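Local coordinates for protein periplasmic beta-glucosidase (Pseudomonas aeruginosa, PDB 6R5T) that probably hydrolyses terminal, non-reducing beta-D-glucosyl residues of beta-glucosides, releasing beta-D-glucose, as a periplasmic glycoside hydrolase of family 3, at residues His32-Glu35 with Ala36-Asp40; Leu607-Phe610 with Gly611-Leu614. The protein carries 1 engineered substitution. All blocks are in the same frame, centred on the assembly; numbering follows the deposited sequence.

Contact 1 (His32-Glu35 with Ala36-Asp40); sequences HPKE and ALMAD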
loop_
_atom_site.group_PDB
_atom_site.type_symbol
_atom_site.label_atom_id
_atom_site.label_comp_id
_atom_site.label_asym_id
_atom_site.label_seq_id
_atom_site.Cartn_x
_atom_site.Cartn_y
_atom_site.Cartn_z
ATOM N N HIS A 32 34.642 -12.757 -10.171
ATOM C CA HIS A 32 35.498 -12.400 -11.325
ATOM C C HIS A 32 36.801 -11.833 -10.794
ATOM O O HIS A 32 37.026 -10.636 -10.815
ATOM C CB HIS A 32 34.844 -11.382 -12.241
ATOM C CG HIS A 32 33.510 -11.820 -12.739
ATOM N ND1 HIS A 32 32.354 -11.315 -12.225
ATOM C CD2 HIS A 32 33.168 -12.660 -13.741
ATOM C CE1 HIS A 32 31.330 -11.879 -12.861
ATOM N NE2 HIS A 32 31.816 -12.699 -13.809
ATOM N N PRO A 33 37.705 -12.726 -10.364
ATOM C CA PRO A 33 39.016 -12.301 -9.914
ATOM C C PRO A 33 39.736 -11.514 -11.008
ATOM O O PRO A 33 39.550 -11.736 -12.220
ATOM C CB PRO A 33 39.765 -13.605 -9.634
ATOM C CG PRO A 33 38.711 -14.648 -9.520
ATOM C CD PRO A 33 37.528 -14.178 -10.343
ATOM N N LYS A 34 40.565 -10.585 -10.571
ATOM C CA LYS A 34 41.172 -9.608 -11.475
ATOM C C LYS A 34 41.926 -10.313 -12.609
ATOM O O LYS A 34 41.787 -9.839 -13.756
ATOM C CB LYS A 34 42.162 -8.726 -10.738
ATOM C CG LYS A 34 42.724 -7.602 -11.586
ATOM C CD LYS A 34 42.962 -6.340 -10.768
ATOM C CE LYS A 34 44.132 -5.509 -11.240
ATOM N NZ LYS A 34 44.536 -4.525 -10.205
ATOM N N GLU A 35 42.776 -11.291 -12.305
ATOM C CA GLU A 35 43.673 -11.858 -13.355
ATOM C C GLU A 35 42.797 -12.601 -14.376
ATOM O O GLU A 35 43.092 -12.506 -15.565
ATOM C CB GLU A 35 44.751 -12.810 -12.823
ATOM C CG GLU A 35 45.672 -12.282 -11.722
ATOM C CD GLU A 35 45.959 -10.788 -11.629
ATOM O OE1 GLU A 35 46.338 -10.185 -12.661
ATOM O OE2 GLU A 35 45.816 -10.223 -10.502
ATOM N N ALA A 36 41.779 -13.339 -13.932
ATOM C CA ALA A 36 40.851 -14.076 -14.826
ATOM C C ALA A 36 40.119 -13.064 -15.704
ATOM O O ALA A 36 39.978 -13.288 -16.912
ATOM C CB ALA A 36 39.871 -14.921 -14.037
ATOM N N LEU A 37 39.716 -11.938 -15.138
ATOM C CA LEU A 37 39.015 -10.905 -15.914
ATOM C C LEU A 37 39.951 -10.326 -16.987
ATOM O O LEU A 37 39.539 -10.154 -18.150
ATOM C CB LEU A 37 38.522 -9.843 -14.935
ATOM C CG LEU A 37 37.416 -8.949 -15.457
ATOM C CD1 LEU A 37 36.677 -8.254 -14.304
ATOM C CD2 LEU A 37 37.993 -7.939 -16.417
ATOM N N MET A 38 41.186 -10.035 -16.631
ATOM C CA MET A 38 42.175 -9.498 -17.587
ATOM C C MET A 38 42.371 -10.503 -18.732
ATOM O O MET A 38 42.419 -10.075 -19.890
ATOM C CB MET A 38 43.530 -9.290 -16.910
ATOM C CG MET A 38 43.494 -8.561 -15.610
ATOM S SD MET A 38 44.024 -6.885 -15.833
ATOM C CE MET A 38 42.576 -6.390 -16.737
ATOM N N ALA A 39 42.427 -11.794 -18.455
ATOM C CA ALA A 39 42.606 -12.828 -19.508
ATOM C C ALA A 39 41.367 -12.823 -20.399
ATOM O O ALA A 39 41.492 -12.930 -21.614
ATOM C CB ALA A 39 42.825 -14.189 -18.906
ATOM N N ASP A 40 40.191 -12.638 -19.806
ATOM C CA ASP A 40 38.946 -12.620 -20.604
ATOM C C ASP A 40 38.925 -11.388 -21.487
ATOM O O ASP A 40 38.446 -11.493 -22.634
ATOM C CB ASP A 40 37.698 -12.709 -19.725
ATOM C CG ASP A 40 37.353 -14.118 -19.281
ATOM O OD1 ASP A 40 38.079 -15.066 -19.649
ATOM O OD2 ASP A 40 36.354 -14.259 -18.548
#

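Contact 2 (Leu607-Phe610 with Gly611-Leu614); sequences LYPF and GYGL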
loop_
_atom_site.group_PDB
_atom_site.type_symbol
_atom_site.label_atom_id
_atom_site.label_comp_id
_atom_site.label_asym_id
_atom_site.label_seq_id
_atom_site.Cartn_x
_atom_site.Cartn_y
_atom_site.Cartn_z
ATOM N N LEU A 607 1.967 15.665 7.912
ATOM C CA LEU A 607 2.481 16.662 8.873
ATOM C C LEU A 607 3.025 17.856 8.093
ATOM O O LEU A 607 2.701 18.989 8.443
ATOM C CB LEU A 607 3.581 16.062 9.747
ATOM C CG LEU A 607 4.107 17.045 10.790
ATOM C CD1 LEU A 607 2.999 17.574 11.708
ATOM C CD2 LEU A 607 5.158 16.399 11.642
ATOM N N TYR A 608 3.786 17.593 7.027
ATOM C CA TYR A 608 4.343 18.673 6.171
ATOM C C TYR A 608 3.979 18.290 4.747
ATOM O O TYR A 608 4.340 17.199 4.308
ATOM C CB TYR A 608 5.850 18.814 6.321
ATOM C CG TYR A 608 6.362 18.999 7.724
ATOM C CD1 TYR A 608 6.128 20.161 8.437
ATOM C CD2 TYR A 608 7.142 18.030 8.315
ATOM C CE1 TYR A 608 6.648 20.332 9.714
ATOM C CE2 TYR A 608 7.663 18.184 9.585
ATOM C CZ TYR A 608 7.420 19.349 10.293
ATOM O OH TYR A 608 7.958 19.520 11.553
ATOM N N PRO A 609 3.277 19.152 4.019
ATOM C CA PRO A 609 2.841 18.789 2.661
ATOM C C PRO A 609 3.940 19.022 1.619
ATOM O O PRO A 609 4.924 19.659 1.829
ATOM C CB PRO A 609 1.708 19.760 2.412
ATOM C CG PRO A 609 2.153 20.973 3.178
ATOM C CD PRO A 609 2.813 20.469 4.443
ATOM N N PHE A 610 3.720 18.428 0.465
ATOM C CA PHE A 610 4.538 18.678 -0.732
ATOM C C PHE A 610 4.680 20.174 -0.963
ATOM O O PHE A 610 3.684 20.924 -0.869
ATOM C CB PHE A 610 3.852 18.046 -1.926
ATOM C CG PHE A 610 4.622 18.203 -3.201
ATOM C CD1 PHE A 610 5.649 17.324 -3.557
ATOM C CD2 PHE A 610 4.297 19.221 -4.089
ATOM C CE1 PHE A 610 6.292 17.464 -4.783
ATOM C CE2 PHE A 610 4.940 19.348 -5.308
ATOM C CZ PHE A 610 5.944 18.492 -5.644
ATOM N N GLY A 611 5.895 20.617 -1.189
ATOM C CA GLY A 611 6.200 22.028 -1.468
ATOM C C GLY A 611 6.370 22.865 -0.209
ATOM O O GLY A 611 6.606 24.085 -0.367
ATOM N N TYR A 612 6.344 22.268 0.985
ATOM C CA TYR A 612 6.466 23.014 2.263
ATOM C C TYR A 612 7.923 23.377 2.528
ATOM O O TYR A 612 8.840 22.550 2.369
ATOM C CB TYR A 612 5.916 22.191 3.418
ATOM C CG TYR A 612 5.973 22.866 4.746
ATOM C CD1 TYR A 612 5.100 23.859 5.104
ATOM C CD2 TYR A 612 6.955 22.500 5.630
ATOM C CE1 TYR A 612 5.184 24.450 6.360
ATOM C CE2 TYR A 612 7.075 23.093 6.873
ATOM C CZ TYR A 612 6.181 24.040 7.245
ATOM O OH TYR A 612 6.356 24.587 8.497
ATOM N N GLY A 613 8.100 24.586 3.031
ATOM C CA GLY A 613 9.398 24.944 3.627
ATOM C C GLY A 613 9.419 26.401 3.989
ATOM O O GLY A 613 8.805 27.220 3.232
ATOM N N LEU A 614 10.004 26.701 5.132
ATOM C CA LEU A 614 9.937 28.066 5.697
ATOM C C LEU A 614 11.203 28.838 5.307
ATOM O O LEU A 614 12.107 28.349 4.637
ATOM C CB LEU A 614 9.822 27.971 7.220
ATOM C CG LEU A 614 8.630 27.171 7.756
ATOM C CD1 LEU A 614 8.687 27.157 9.265
ATOM C CD2 LEU A 614 7.330 27.761 7.266
#

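Contact 1 (His32-Glu35 with Ala36-Asp40)
Pro33 and Leu37 meet where the first turn of helix 34-42 begins, in the beta-alpha-beta unit that runs from strand 24-26 through this helix to strand 48-50 of the N-terminal, TIM-barrel-like domain. Pro33 sits at the N-cap, right before the helix.

Backbone hydrogen bonds one turn apart carry the contact. Leu37 N donates a hydrogen bond to Pro33 O at 2.9 Å, and the bond is fairly straight, with 158° at the hydrogen. Ala39 N reaches Glu35 O at 3.0 Å, its donor tilted from the carbonyl plane. Between them, a hydrogen bond from Met38 N to Lys34 O is less certain in its geometry.

The apolar contacts are lighter. Ala36 CB lies 4.4 Å from Pro33 CD, a loose apolar approach. Beyond the turn, Leu37 packs on Val26 of strand 24-26 and on Val28, while Met38 rests on Met61 and Gln64 of helix 55-65, so Leu37 faces the barrel strand and Met38 the next helix.

Two polar side chains have partners outside the turn: Asp40 OD2 makes a salt bridge to Arg24 NH1, and His32 NE2 is hydrogen-bonded to Asp290 OD2. The imidazole takes no part in the touch with Leu37; with Leu37 CG anti to its backbone N (chi1 -161°), the CD1 branch comes 4.2 Å from His32 CB.

Contact 2 (Leu607-Phe610 with Gly611-Leu614)
Tyr612 turns back against Pro609 and Tyr608, and its side chain is the one to follow. Its CB starts beside the proline ring, 3.7 Å from Pro609 CD, and CG lies 4.0 Å from the same carbon. CG stands anti to the backbone N (chi1 -179°), which carries the ring out alongside Tyr608. There CD2 meets the CB and CD1 of Tyr608, and CE2 makes the closest ring contact, 3.5 Å from Tyr608 CD1. The two rings are near parallel, at 20°, but slid apart with centroids 5.3 Å from each other, so they barely overlap. The backbone here is a type II beta turn from Pro609 to Tyr612, in the loop between helix 545-553 and strand 619-626. It is closed by Tyr612 N to Pro609 O at 3.1 Å, a bent bond with the donor tilted from the carbonyl plane. Gly611, at the third position of the turn, has the positive phi (85°) that a type II turn needs there and that glycine adopts easily. The CB of Phe610 points away from 611-614 overall, and its ring stacks on Tyr578. At the far end of the Tyr612 ring, OH is hydrogen-bonded to Leu366 O of strand 364-368, while Tyr608 OH pairs with Gln529 OE1.

In the fold
From the N terminus, the chain first leaves strand 24-26 of the barrel domain and enters helix 34-42, where contact 1 forms the opening turn before strand 48-50 follows. Nearly six hundred residues later, past the mixed sheet that includes strand 364-368, contact 2 folds the loop between helix 545-553 and strand 619-626. The two contacts are in series and neither nest nor cross. Contact 1 closes only the first turn of its helix, and contact 2 a four-residue beta turn. Contact 1 fits its helix against strand 24-26 and helix 55-65; residues of contact 2 tie the loop to strand 364-368 through Tyr612 and to Ser722, between strands 712-719 and 725-732, through Phe610. Their centres are about 51 Å apart.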